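Local coordinates for protein Alpha/beta hydrolase (Legionella pneumophila subsp. pneumophila str. Philadelphia 1, PDB 4EZI) that is of unknown function but has an alpha/beta hydrolase fold and is probably a serine hydrolase, possibly acting on lipid esters, at residues A109-V114 against F365-E370; G215-A220 against E263-L268; H301-P306 against R334-F339; G314-R319 against I342-D347. All coordinates share one frame; numbering follows the deposited sequence. Where two conformers were deposited one is given.

Contact 1. Residues A109-V114 against F365-E370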
loop_
_atom_site.group_PDB
_atom_site.type_symbol
_atom_site.label_atom_id
_atom_site.label_comp_id
_atom_site.label_asym_id
_atom_site.label_seq_id
_atom_site.Cartn_x
_atom_site.Cartn_y
_atom_site.Cartn_z
ATOM N N ALA A 109 -2.999 5.212 18.694
ATOM C CA ALA A 109 -3.749 3.956 18.851
ATOM C C ALA A 109 -3.021 2.930 19.701
ATOM O O ALA A 109 -3.649 2.021 20.225
ATOM C CB ALA A 109 -4.120 3.368 17.468
ATOM N N GLY A 110 -1.708 3.061 19.837
ATOM C CA GLY A 110 -0.913 2.156 20.657
ATOM C C GLY A 110 -0.542 0.821 20.030
ATOM O O GLY A 110 -0.215 -0.112 20.741
ATOM N N TYR A 111 -0.545 0.750 18.700
ATOM C CA TYR A 111 -0.197 -0.467 18.006
ATOM C C TYR A 111 1.271 -0.465 17.625
ATOM O O TYR A 111 1.860 0.581 17.318
ATOM C CB TYR A 111 -1.040 -0.632 16.729
ATOM C CG TYR A 111 -2.555 -0.593 16.920
ATOM C CD1 TYR A 111 -3.162 -1.082 18.068
ATOM C CD2 TYR A 111 -3.367 -0.071 15.937
ATOM C CE1 TYR A 111 -4.545 -1.060 18.216
ATOM C CE2 TYR A 111 -4.726 -0.036 16.068
ATOM C CZ TYR A 111 -5.325 -0.519 17.215
ATOM O OH TYR A 111 -6.703 -0.483 17.329
HETATM N N MSE A 112 1.875 -1.653 17.637
HETATM C CA MSE A 112 3.152 -1.855 16.989
HETATM C C MSE A 112 2.952 -1.712 15.495
HETATM O O MSE A 112 2.176 -2.471 14.914
HETATM C CB MSE A 112 3.745 -3.209 17.358
HETATM C CG MSE A 112 5.095 -3.445 16.647
HETATM SE SE MSE A 112 5.996 -5.047 17.253
HETATM C CE MSE A 112 5.921 -6.077 15.661
ATOM N N THR A 113 3.580 -0.699 14.896
ATOM C CA THR A 113 3.289 -0.266 13.542
ATOM C C THR A 113 4.405 -0.776 12.634
ATOM O O THR A 113 5.590 -0.478 12.839
ATOM C CB THR A 113 3.090 1.269 13.517
ATOM O OG1 THR A 113 2.031 1.611 14.423
ATOM C CG2 THR A 113 2.767 1.773 12.136
ATOM N N VAL A 114 4.026 -1.582 11.644
ATOM C CA VAL A 114 4.936 -2.319 10.772
ATOM C C VAL A 114 4.677 -1.835 9.357
ATOM O O VAL A 114 3.560 -1.905 8.889
ATOM C CB VAL A 114 4.677 -3.829 10.895
ATOM C CG1 VAL A 114 5.507 -4.621 9.939
ATOM C CG2 VAL A 114 4.922 -4.287 12.355
ATOM N N PHE A 365 -12.094 1.904 12.740
ATOM C CA PHE A 365 -12.486 0.537 12.436
ATOM C C PHE A 365 -11.682 -0.469 13.253
ATOM O O PHE A 365 -12.247 -1.395 13.843
ATOM C CB PHE A 365 -12.311 0.280 10.946
ATOM C CG PHE A 365 -12.905 -1.003 10.442
ATOM C CD1 PHE A 365 -14.274 -1.210 10.455
ATOM C CD2 PHE A 365 -12.096 -1.999 9.926
ATOM C CE1 PHE A 365 -14.823 -2.377 9.937
ATOM C CE2 PHE A 365 -12.624 -3.171 9.430
ATOM C CZ PHE A 365 -14.000 -3.350 9.422
ATOM N N PHE A 366 -10.378 -0.268 13.331
ATOM C CA PHE A 366 -9.539 -1.165 14.101
ATOM C C PHE A 366 -9.866 -1.116 15.585
ATOM O O PHE A 366 -9.933 -2.153 16.258
ATOM C CB PHE A 366 -8.059 -0.867 13.859
ATOM C CG PHE A 366 -7.627 -1.116 12.434
ATOM C CD1 PHE A 366 -8.375 -1.937 11.584
ATOM C CD2 PHE A 366 -6.497 -0.493 11.930
ATOM C CE1 PHE A 366 -7.975 -2.159 10.298
ATOM C CE2 PHE A 366 -6.085 -0.725 10.617
ATOM C CZ PHE A 366 -6.824 -1.554 9.800
ATOM N N LYS A 367 -10.148 0.068 16.092
ATOM C CA LYS A 367 -10.535 0.198 17.499
ATOM C C LYS A 367 -11.823 -0.580 17.806
ATOM O O LYS A 367 -11.944 -1.198 18.873
ATOM C CB LYS A 367 -10.676 1.663 17.878
ATOM C CG LYS A 367 -9.339 2.397 18.014
ATOM C CD LYS A 367 -8.655 2.034 19.330
ATOM C CE LYS A 367 -7.185 2.390 19.320
ATOM N NZ LYS A 367 -6.504 1.850 20.541
ATOM N N GLN A 368 -12.770 -0.581 16.864
ATOM C CA GLN A 368 -14.005 -1.327 17.019
ATOM C C GLN A 368 -13.712 -2.799 17.236
ATOM O O GLN A 368 -14.322 -3.430 18.097
ATOM C CB GLN A 368 -14.907 -1.128 15.806
ATOM C CG GLN A 368 -16.218 -1.881 15.887
ATOM C CD GLN A 368 -17.116 -1.651 14.688
ATOM O OE1 GLN A 368 -16.995 -0.648 13.979
ATOM N NE2 GLN A 368 -18.040 -2.586 14.470
ATOM N N PHE A 369 -12.784 -3.350 16.468
ATOM C CA PHE A 369 -12.447 -4.754 16.567
ATOM C C PHE A 369 -11.417 -5.073 17.635
ATOM O O PHE A 369 -11.347 -6.215 18.093
ATOM C CB PHE A 369 -12.184 -5.349 15.172
ATOM C CG PHE A 369 -13.434 -5.387 14.377
ATOM C CD1 PHE A 369 -14.397 -6.338 14.686
ATOM C CD2 PHE A 369 -13.752 -4.383 13.464
ATOM C CE1 PHE A 369 -15.616 -6.319 14.062
ATOM C CE2 PHE A 369 -14.974 -4.378 12.820
ATOM C CZ PHE A 369 -15.901 -5.355 13.128
ATOM N N GLU A 370 -10.677 -4.070 18.084
ATOM C CA GLU A 370 -9.805 -4.218 19.248
ATOM C C GLU A 370 -10.623 -4.526 20.503
ATOM O O GLU A 370 -10.212 -5.339 21.324
ATOM C CB GLU A 370 -9.019 -2.917 19.455
ATOM C CG GLU A 370 -8.055 -2.966 20.640
ATOM C CD GLU A 370 -7.120 -1.732 20.729
ATOM O OE1 GLU A 370 -7.316 -0.750 19.996
ATOM O OE2 GLU A 370 -6.180 -1.764 21.533
HETATM O O HOH W 1 -3.955 -0.257 21.748
#
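K367 reaches from helix 355-370 to the turn before strand 112-116. Beyond CB the chain bends at chi2 (-77°), which swings its outer half toward A109. CG and CD of K367 pass the hydroxyl of Y111 at 4.0 and 3.8 Å from OH. CE lies against the methyl of A109, with K367 CE and A109 CB 3.7 Å apart. NZ then donates to the A109 carbonyl, 2.9 Å from NZ to O, in the carbonyl plane and on a lone pair. The same NZ makes a salt bridge to E370 one turn on, 2.8 Å from OE1.

Y111 points its ring at the helix. Its OH donates to OE1 of E370 over 2.7 Å, arriving from above the carboxylate plane, with ring and carboxylate 52° apart. OE1 therefore takes two donors, which should stabilise its negative charge. A water lies within hydrogen-bonding distance of OE2 of E370 and O of A109, but it has more acceptors near it than protons to give. The A109 methyl sits over one face of the Y111 ring, 3.7 Å above its plane. CB of F366 packs obliquely near CE2 of Y111, and Y164 stacks on Y111. The arrangement is a helix packed on the central sheet of an alpha/beta hydrolase fold, with a polar network at the end of the helix.

Contact 2. Residues G215-A220 against E263-L268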
loop_
_atom_site.group_PDB
_atom_site.type_symbol
_atom_site.label_atom_id
_atom_site.label_comp_id
_atom_site.label_asym_id
_atom_site.label_seq_id
_atom_site.Cartn_x
_atom_site.Cartn_y
_atom_site.Cartn_z
ATOM N N GLY A 215 -6.941 11.711 -13.963
ATOM C CA GLY A 215 -6.709 12.725 -12.935
ATOM C C GLY A 215 -5.276 13.247 -13.037
ATOM O O GLY A 215 -4.532 12.952 -13.992
ATOM N N PRO A 216 -4.847 14.032 -12.042
ATOM C CA PRO A 216 -3.579 14.751 -12.124
ATOM C C PRO A 216 -2.322 13.869 -12.120
ATOM O O PRO A 216 -1.251 14.366 -12.451
ATOM C CB PRO A 216 -3.601 15.646 -10.880
ATOM C CG PRO A 216 -5.061 15.784 -10.520
ATOM C CD PRO A 216 -5.682 14.492 -10.905
ATOM N N ARG A 217 -2.444 12.605 -11.721
ATOM C CA ARG A 217 -1.306 11.688 -11.597
ATOM C C ARG A 217 -1.411 10.483 -12.523
ATOM O O ARG A 217 -0.568 9.598 -12.483
ATOM C CB ARG A 217 -1.215 11.241 -10.132
ATOM C CG ARG A 217 -0.744 12.379 -9.183
ATOM C CD ARG A 217 -1.210 12.182 -7.762
ATOM N NE ARG A 217 -2.645 12.352 -7.606
ATOM C CZ ARG A 217 -3.244 13.504 -7.380
ATOM N NH1 ARG A 217 -2.553 14.615 -7.213
ATOM N NH2 ARG A 217 -4.571 13.523 -7.305
ATOM N N ALA A 218 -2.456 10.438 -13.345
ATOM C CA ALA A 218 -2.765 9.243 -14.145
ATOM C C ALA A 218 -1.645 8.831 -15.066
ATOM O O ALA A 218 -1.274 7.667 -15.111
ATOM C CB ALA A 218 -4.031 9.492 -14.968
ATOM N N THR A 219 -1.075 9.786 -15.800
ATOM C CA THR A 219 -0.019 9.429 -16.726
ATOM C C THR A 219 1.173 8.825 -15.982
ATOM O O THR A 219 1.770 7.844 -16.431
ATOM C CB THR A 219 0.427 10.640 -17.542
ATOM O OG1 THR A 219 -0.738 11.176 -18.173
ATOM C CG2 THR A 219 1.455 10.242 -18.608
ATOM N N ALA A 220 1.552 9.437 -14.860
ATOM C CA ALA A 220 2.655 8.916 -14.050
ATOM C C ALA A 220 2.365 7.500 -13.570
ATOM O O ALA A 220 3.240 6.636 -13.609
ATOM C CB ALA A 220 2.970 9.848 -12.891
ATOM N N GLU A 263 8.659 16.600 -10.298
ATOM C CA GLU A 263 9.404 16.678 -11.540
ATOM C C GLU A 263 8.881 15.656 -12.546
ATOM O O GLU A 263 8.768 15.945 -13.738
ATOM C CB GLU A 263 10.915 16.470 -11.348
ATOM C CG GLU A 263 11.673 16.333 -12.699
ATOM C CD GLU A 263 13.193 16.243 -12.596
ATOM O OE1 GLU A 263 13.724 15.967 -11.498
ATOM O OE2 GLU A 263 13.858 16.426 -13.647
ATOM N N ILE A 264 8.534 14.462 -12.063
ATOM C CA ILE A 264 7.951 13.425 -12.915
ATOM C C ILE A 264 6.645 13.905 -13.515
ATOM O O ILE A 264 6.428 13.820 -14.731
ATOM C CB ILE A 264 7.770 12.096 -12.126
ATOM C CG1 ILE A 264 9.134 11.582 -11.647
ATOM C CG2 ILE A 264 7.016 11.075 -12.975
ATOM C CD1 ILE A 264 9.055 10.378 -10.689
ATOM N N LEU A 265 5.795 14.472 -12.660
ATOM C CA LEU A 265 4.499 14.931 -13.126
ATOM C C LEU A 265 4.631 16.061 -14.146
ATOM O O LEU A 265 3.878 16.113 -15.111
ATOM C CB LEU A 265 3.624 15.369 -11.945
ATOM C CG LEU A 265 3.247 14.245 -10.993
ATOM C CD1 LEU A 265 2.562 14.811 -9.788
ATOM C CD2 LEU A 265 2.333 13.236 -11.667
ATOM N N GLN A 266 5.608 16.934 -13.965
ATOM C CA GLN A 266 5.830 18.028 -14.909
ATOM C C GLN A 266 6.395 17.561 -16.257
ATOM O O GLN A 266 6.100 18.166 -17.295
ATOM C CB GLN A 266 6.739 19.071 -14.269
ATOM C CG GLN A 266 6.824 20.395 -15.017
ATOM C CD GLN A 266 5.466 21.061 -15.245
ATOM O OE1 GLN A 266 4.589 21.039 -14.380
ATOM N NE2 GLN A 266 5.295 21.657 -16.422
ATOM N N ALA A 267 7.180 16.486 -16.263
ATOM C CA ALA A 267 7.809 15.960 -17.487
ATOM C C ALA A 267 6.852 15.180 -18.365
ATOM O O ALA A 267 7.165 14.951 -19.521
ATOM C CB ALA A 267 9.000 15.082 -17.123
ATOM N N LEU A 268 5.737 14.710 -17.823
ATOM C CA LEU A 268 4.821 13.854 -18.554
ATOM C C LEU A 268 3.565 14.637 -18.907
ATOM O O LEU A 268 3.080 15.465 -18.123
ATOM C CB LEU A 268 4.441 12.654 -17.679
ATOM C CG LEU A 268 5.594 11.673 -17.422
ATOM C CD1 LEU A 268 5.118 10.606 -16.440
ATOM C CD2 LEU A 268 6.163 11.059 -18.711
#
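A type I turn from G215 to A218 leads into helix 218-233, and the turn and helix start lie against the last turn of helix 261-267. The backbones come nearest at A220 and L265, whose CA atoms are 6.4 Å apart. T219 and L268 follow, with 6.8 Å between CA atoms. Helix 261-267 ends at A267, and L268 is the first residue to leave it.

L265 packs between the turn and the helix start. Its CD2 lies 3.7 Å from CB of A220 and 3.8 Å from O of P216. Both methyls also touch the aliphatic part of R217, with L265 CD2 4.0 Å from R217 CG. The guanidinium of R217 turns elsewhere, to a salt bridge with D320. L268 brings CD1 over the backbone of A220, 3.8 Å from CA. CB of L268 meets CG2 of T219 at 3.9 Å. T219 has CG2 anti to the backbone N, which puts the methyl on L268 and leaves OG1 to bond to O of P269.

Between the two segments the chemistry is therefore apolar: methyl groups against methyls, the R217 methylene chain and backbone. NE and NH2 of R217 and OG1 of T219 bond outside the two segments. Van der Waals packing joins the two helices, in the helical region beside the probable active site, which R217 borders.

Contact 3. Residues H301-P306 against R334-F339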
loop_
_atom_site.group_PDB
_atom_site.type_symbol
_atom_site.label_atom_id
_atom_site.label_comp_id
_atom_site.label_asym_id
_atom_site.label_seq_id
_atom_site.Cartn_x
_atom_site.Cartn_y
_atom_site.Cartn_z
ATOM N N HIS A 301 -8.458 -8.992 -7.489
ATOM C CA HIS A 301 -8.389 -9.661 -6.192
ATOM C C HIS A 301 -9.517 -9.194 -5.292
ATOM O O HIS A 301 -9.306 -8.671 -4.215
ATOM C CB HIS A 301 -7.018 -9.423 -5.556
ATOM C CG HIS A 301 -5.898 -10.004 -6.356
ATOM N ND1 HIS A 301 -5.454 -11.298 -6.184
ATOM C CD2 HIS A 301 -5.139 -9.474 -7.349
ATOM C CE1 HIS A 301 -4.482 -11.546 -7.045
ATOM N NE2 HIS A 301 -4.289 -10.463 -7.778
ATOM N N TYR A 302 -10.735 -9.396 -5.751
ATOM C CA TYR A 302 -11.891 -9.000 -4.982
ATOM C C TYR A 302 -12.926 -10.116 -4.935
ATOM O O TYR A 302 -14.090 -9.845 -4.666
ATOM C CB TYR A 302 -12.484 -7.697 -5.525
ATOM C CG TYR A 302 -12.742 -7.721 -7.012
ATOM C CD1 TYR A 302 -13.914 -8.250 -7.501
ATOM C CD2 TYR A 302 -11.803 -7.236 -7.932
ATOM C CE1 TYR A 302 -14.167 -8.321 -8.873
ATOM C CE2 TYR A 302 -12.053 -7.297 -9.309
ATOM C CZ TYR A 302 -13.236 -7.842 -9.765
ATOM O OH TYR A 302 -13.507 -7.919 -11.124
ATOM N N ASP A 303 -12.475 -11.350 -5.134
ATOM C CA ASP A 303 -13.372 -12.505 -5.164
ATOM C C ASP A 303 -12.813 -13.670 -4.368
ATOM O O ASP A 303 -12.655 -14.785 -4.871
ATOM C CB ASP A 303 -13.616 -12.923 -6.617
ATOM C CG ASP A 303 -14.761 -13.923 -6.760
ATOM O OD1 ASP A 303 -15.699 -13.912 -5.923
ATOM O OD2 ASP A 303 -14.721 -14.712 -7.735
ATOM N N PHE A 304 -12.506 -13.405 -3.106
ATOM C CA PHE A 304 -12.093 -14.423 -2.157
ATOM C C PHE A 304 -12.859 -14.197 -0.866
ATOM O O PHE A 304 -13.378 -13.115 -0.615
ATOM C CB PHE A 304 -10.584 -14.398 -1.910
ATOM C CG PHE A 304 -10.068 -13.122 -1.276
ATOM C CD1 PHE A 304 -9.690 -12.051 -2.068
ATOM C CD2 PHE A 304 -9.951 -13.011 0.109
ATOM C CE1 PHE A 304 -9.206 -10.879 -1.485
ATOM C CE2 PHE A 304 -9.466 -11.841 0.686
ATOM C CZ PHE A 304 -9.086 -10.786 -0.114
ATOM N N LYS A 305 -12.968 -15.256 -0.066
ATOM C CA LYS A 305 -13.653 -15.176 1.203
ATOM C C LYS A 305 -12.804 -14.440 2.232
ATOM O O LYS A 305 -11.709 -14.907 2.569
ATOM C CB LYS A 305 -13.981 -16.580 1.713
ATOM C CG LYS A 305 -14.765 -16.584 3.029
ATOM C CD LYS A 305 -15.074 -18.000 3.505
ATOM C CE LYS A 305 -15.873 -17.979 4.797
ATOM N NZ LYS A 305 -15.884 -19.320 5.470
ATOM N N PRO A 306 -13.315 -13.314 2.751
ATOM C CA PRO A 306 -12.550 -12.631 3.801
ATOM C C PRO A 306 -12.596 -13.432 5.089
ATOM O O PRO A 306 -13.631 -14.038 5.421
ATOM C CB PRO A 306 -13.292 -11.319 3.987
ATOM C CG PRO A 306 -14.164 -11.161 2.832
ATOM C CD PRO A 306 -14.482 -12.524 2.330
ATOM N N ARG A 334 -19.282 -9.374 -0.391
ATOM C CA ARG A 334 -20.527 -9.664 0.327
ATOM C C ARG A 334 -21.134 -11.017 -0.025
ATOM O O ARG A 334 -21.938 -11.534 0.764
ATOM C CB ARG A 334 -21.556 -8.559 0.106
ATOM C CG ARG A 334 -21.226 -7.260 0.810
ATOM C CD ARG A 334 -21.537 -7.292 2.289
ATOM N NE ARG A 334 -22.976 -7.309 2.521
ATOM C CZ ARG A 334 -23.539 -7.161 3.717
ATOM N NH1 ARG A 334 -22.790 -6.957 4.797
ATOM N NH2 ARG A 334 -24.853 -7.210 3.835
ATOM N N LYS A 335 -20.749 -11.621 -1.158
ATOM C CA LYS A 335 -21.186 -12.997 -1.468
ATOM C C LYS A 335 -20.699 -13.984 -0.409
ATOM O O LYS A 335 -21.297 -15.037 -0.226
ATOM C CB LYS A 335 -20.661 -13.480 -2.821
ATOM C CG LYS A 335 -21.114 -12.719 -4.035
ATOM C CD LYS A 335 -20.750 -13.464 -5.340
ATOM C CE LYS A 335 -19.294 -13.973 -5.432
ATOM N NZ LYS A 335 -18.264 -12.891 -5.384
ATOM N N TYR A 336 -19.601 -13.655 0.274
ATOM C CA TYR A 336 -18.879 -14.586 1.137
ATOM C C TYR A 336 -19.037 -14.292 2.619
ATOM O O TYR A 336 -18.839 -15.188 3.442
ATOM C CB TYR A 336 -17.384 -14.540 0.824
ATOM C CG TYR A 336 -17.048 -14.932 -0.576
ATOM C CD1 TYR A 336 -17.154 -16.244 -0.995
ATOM C CD2 TYR A 336 -16.650 -13.982 -1.503
ATOM C CE1 TYR A 336 -16.856 -16.603 -2.304
ATOM C CE2 TYR A 336 -16.345 -14.325 -2.794
ATOM C CZ TYR A 336 -16.443 -15.637 -3.190
ATOM O OH TYR A 336 -16.151 -16.006 -4.478
ATOM N N SER A 337 -19.353 -13.049 2.968
ATOM C CA SER A 337 -19.396 -12.629 4.365
ATOM C C SER A 337 -20.284 -11.411 4.567
ATOM O O SER A 337 -20.319 -10.497 3.725
ATOM C CB SER A 337 -17.976 -12.316 4.879
ATOM O OG SER A 337 -18.002 -11.816 6.209
ATOM N N ASP A 338 -20.972 -11.381 5.710
ATOM C CA ASP A 338 -21.735 -10.223 6.151
ATOM C C ASP A 338 -20.852 -9.170 6.833
ATOM O O ASP A 338 -21.282 -8.049 7.028
ATOM C CB ASP A 338 -22.841 -10.639 7.138
ATOM C CG ASP A 338 -23.984 -11.397 6.471
ATOM O OD1 ASP A 338 -24.129 -11.362 5.224
ATOM O OD2 ASP A 338 -24.762 -12.033 7.229
ATOM N N PHE A 339 -19.642 -9.548 7.218
ATOM C CA PHE A 339 -18.751 -8.637 7.947
ATOM C C PHE A 339 -17.853 -7.854 6.977
ATOM O O PHE A 339 -16.620 -7.911 7.008
ATOM C CB PHE A 339 -17.951 -9.411 8.986
ATOM C CG PHE A 339 -18.838 -10.194 9.929
ATOM C CD1 PHE A 339 -19.577 -9.539 10.898
ATOM C CD2 PHE A 339 -18.980 -11.574 9.796
ATOM C CE1 PHE A 339 -20.426 -10.264 11.775
ATOM C CE2 PHE A 339 -19.823 -12.301 10.658
ATOM C CZ PHE A 339 -20.544 -11.637 11.637
#
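Y336 lies against the chain of F304 and K305, and this is the close-packed part of the contact. One face of its ring carries the F304 carbonyl carbon, 3.8 Å above the ring plane and offset toward the rim. The F304 oxygen comes 3.5 Å from CD2 of Y336. At the root of the side chain, CB of Y336 is 3.8 Å from both CA of K305 and CD of P306. The opposite ring face has CB of K335 near its rim.

The far end of the ring is polar and lies toward the solvent side. D303 is exposed, and its OD1 meets the ring edge in plane. D303 OD1 accepts from Y336 OH at 2.6 Å and from K335 NZ at 2.8 Å, the latter a salt bridge. The two donors reach OD1 from opposite faces of the carboxylate. Bends at chi3 (-48°) and chi4 (-62°) curl the lysine back to it. NZ also donates to O of S332, which fixes the amine further. K305 stays extended, its outer chain leading away from Y336.

The contact joins the loop before strand 310-314 to the loop before strand 340-344. F304 and P306 turn to helix 170-185, and F333 of helix 323-334 meets both side chains.

Contact 4. Residues G314-R319 against I342-D347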
loop_
_atom_site.group_PDB
_atom_site.type_symbol
_atom_site.label_atom_id
_atom_site.label_comp_id
_atom_site.label_asym_id
_atom_site.label_seq_id
_atom_site.Cartn_x
_atom_site.Cartn_y
_atom_site.Cartn_z
ATOM N N GLY A 314 -12.977 4.908 1.095
ATOM C CA GLY A 314 -12.437 5.800 0.089
ATOM C C GLY A 314 -13.256 7.058 -0.006
ATOM O O GLY A 314 -13.887 7.465 0.982
ATOM N N THR A 315 -13.269 7.660 -1.192
ATOM C CA THR A 315 -13.975 8.895 -1.439
ATOM C C THR A 315 -14.629 8.857 -2.815
ATOM O O THR A 315 -13.981 8.540 -3.817
ATOM C CB THR A 315 -13.079 10.142 -1.338
ATOM O OG1 THR A 315 -13.842 11.288 -1.761
ATOM C CG2 THR A 315 -11.763 10.021 -2.159
ATOM N N LYS A 316 -15.916 9.175 -2.882
ATOM C CA LYS A 316 -16.612 9.297 -4.146
ATOM C C LYS A 316 -16.087 10.459 -4.990
ATOM O O LYS A 316 -16.349 10.516 -6.197
ATOM C CB LYS A 316 -18.144 9.384 -3.944
ATOM C CG LYS A 316 -18.736 8.076 -3.487
ATOM C CD LYS A 316 -20.204 8.210 -3.127
ATOM C CE LYS A 316 -20.820 6.883 -2.763
ATOM N NZ LYS A 316 -22.283 7.051 -2.507
ATOM N N GLY A 317 -15.291 11.334 -4.387
ATOM C CA GLY A 317 -14.594 12.388 -5.129
ATOM C C GLY A 317 -13.307 11.962 -5.788
ATOM O O GLY A 317 -12.625 12.774 -6.383
ATOM N N ASP A 318 -12.943 10.696 -5.664
ATOM C CA ASP A 318 -11.650 10.247 -6.179
ATOM C C ASP A 318 -11.564 10.389 -7.698
ATOM O O ASP A 318 -12.429 9.868 -8.399
ATOM C CB ASP A 318 -11.408 8.787 -5.790
ATOM C CG ASP A 318 -9.935 8.493 -5.559
ATOM O OD1 ASP A 318 -9.121 8.812 -6.458
ATOM O OD2 ASP A 318 -9.588 7.988 -4.474
ATOM N N ARG A 319 -10.521 11.073 -8.158
ATOM C CA ARG A 319 -10.196 11.181 -9.570
ATOM C C ARG A 319 -8.954 10.370 -9.932
ATOM O O ARG A 319 -8.491 10.440 -11.066
ATOM C CB ARG A 319 -10.073 12.643 -10.004
ATOM C CG ARG A 319 -11.290 13.512 -9.727
ATOM C CD ARG A 319 -12.590 12.875 -10.129
ATOM N NE ARG A 319 -12.667 12.415 -11.503
ATOM C CZ ARG A 319 -13.622 11.606 -11.995
ATOM N NH1 ARG A 319 -14.592 11.131 -11.214
ATOM N NH2 ARG A 319 -13.588 11.236 -13.279
ATOM N N ILE A 342 -18.655 -0.813 3.242
ATOM C CA ILE A 342 -18.099 0.174 2.328
ATOM C C ILE A 342 -18.450 1.561 2.872
ATOM O O ILE A 342 -19.549 1.793 3.383
ATOM C CB ILE A 342 -18.614 -0.016 0.865
ATOM C CG1 ILE A 342 -17.870 0.932 -0.072
ATOM C CG2 ILE A 342 -20.156 0.128 0.743
ATOM C CD1 ILE A 342 -18.175 0.666 -1.553
ATOM N N LYS A 343 -17.480 2.474 2.801
ATOM C CA LYS A 343 -17.644 3.820 3.307
ATOM C C LYS A 343 -16.955 4.824 2.394
ATOM O O LYS A 343 -15.793 4.640 2.027
ATOM C CB LYS A 343 -17.031 3.922 4.714
ATOM C CG LYS A 343 -16.913 5.303 5.284
ATOM C CD LYS A 343 -18.228 5.912 5.653
ATOM C CE LYS A 343 -17.991 7.261 6.348
ATOM N NZ LYS A 343 -19.253 8.006 6.592
ATOM N N SER A 344 -17.686 5.880 2.078
ATOM C CA SER A 344 -17.152 7.066 1.413
ATOM C C SER A 344 -17.078 8.198 2.418
ATOM O O SER A 344 -18.066 8.508 3.108
ATOM C CB SER A 344 -18.056 7.509 0.249
ATOM O OG SER A 344 -17.591 8.738 -0.270
ATOM N N VAL A 345 -15.918 8.848 2.477
ATOM C CA VAL A 345 -15.709 9.958 3.378
ATOM C C VAL A 345 -16.168 11.303 2.801
ATOM O O VAL A 345 -16.217 12.298 3.552
ATOM C CB VAL A 345 -14.224 10.079 3.832
ATOM C CG1 VAL A 345 -13.797 8.824 4.516
ATOM C CG2 VAL A 345 -13.302 10.417 2.659
ATOM N N SER A 346 -16.521 11.351 1.516
ATOM C CA SER A 346 -16.901 12.591 0.849
ATOM C C SER A 346 -17.454 12.295 -0.527
ATOM O O SER A 346 -17.056 11.307 -1.161
ATOM C CB SER A 346 -15.661 13.498 0.668
ATOM O OG SER A 346 -15.993 14.748 0.057
ATOM N N ASP A 347 -18.336 13.168 -1.012
ATOM C CA ASP A 347 -18.736 13.133 -2.410
ATOM C C ASP A 347 -17.738 13.847 -3.342
ATOM O O ASP A 347 -17.792 13.658 -4.557
ATOM C CB ASP A 347 -20.120 13.766 -2.593
ATOM C CG ASP A 347 -21.260 12.865 -2.163
ATOM O OD1 ASP A 347 -21.064 11.643 -1.997
ATOM O OD2 ASP A 347 -22.388 13.406 -2.020
HETATM O O HOH W 2 -23.106 9.986 -2.222
#
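S344 has its OG anti to the backbone N (chi1 173°), which carries the hydroxyl to the amide of K316. T315 has the same setting (chi1 173°), and its OG1 is thereby brought round to the amide of G317. K316 N donates to S344 OG over 3.1 Å and makes a weaker, bent bond to O of S346. G317 N donates to T315 OG1 over 3.0 Å, an ST turn within the type I turn from T315 to D318. OG1 is also bonded to O of L349.

Upstream, the chains pair as parallel strands at G314 and S344. G314 N donates to O of K343 at 3.0 Å, almost straight along the carbonyl. V345 N returns a bond to O of G314 at 2.9 Å. That oxygen also receives a CA-H contact from S344. CG2 of V345 lies 3.4 Å from the same O of G314 and 4.0 Å from CB of T315. The K316 side chain runs extended beside D347, pointing the same way, with K316 CD 3.7 Å from D347 OD1. Their charged ends do not touch, but a water links NZ and OD1.

The turn leads to D318, which bonds to H351 and with S169 probably forms the catalytic triad. The contact thus lies at the ends of strands 310-314 and 340-344, on the edge of the sheet. Y323 of helix 323-334 touches K316 and S344, and V345 packs on F357, V358 and E361 of helix 355-370.

Contact 1 closes the longest loop of the four, and the other three are nested inside it. Contact 2 comes before contacts 3 and 4, whose segments alternate along the chain. Contacts 1 and 4 reach the same mixed sheet, with centres 23 Å apart. Contact 4 pairs its last two strands, and contact 3 joins the loops that enter those strands, about 21 Å away between centres. Contact 2 lies in the helical region outside the sheet, about 34 Å from contact 1 between centres and on the opposite side of the chain's centre. Its nearest atoms come about 3 Å from contact 4, so the helical region borders the probable catalytic site.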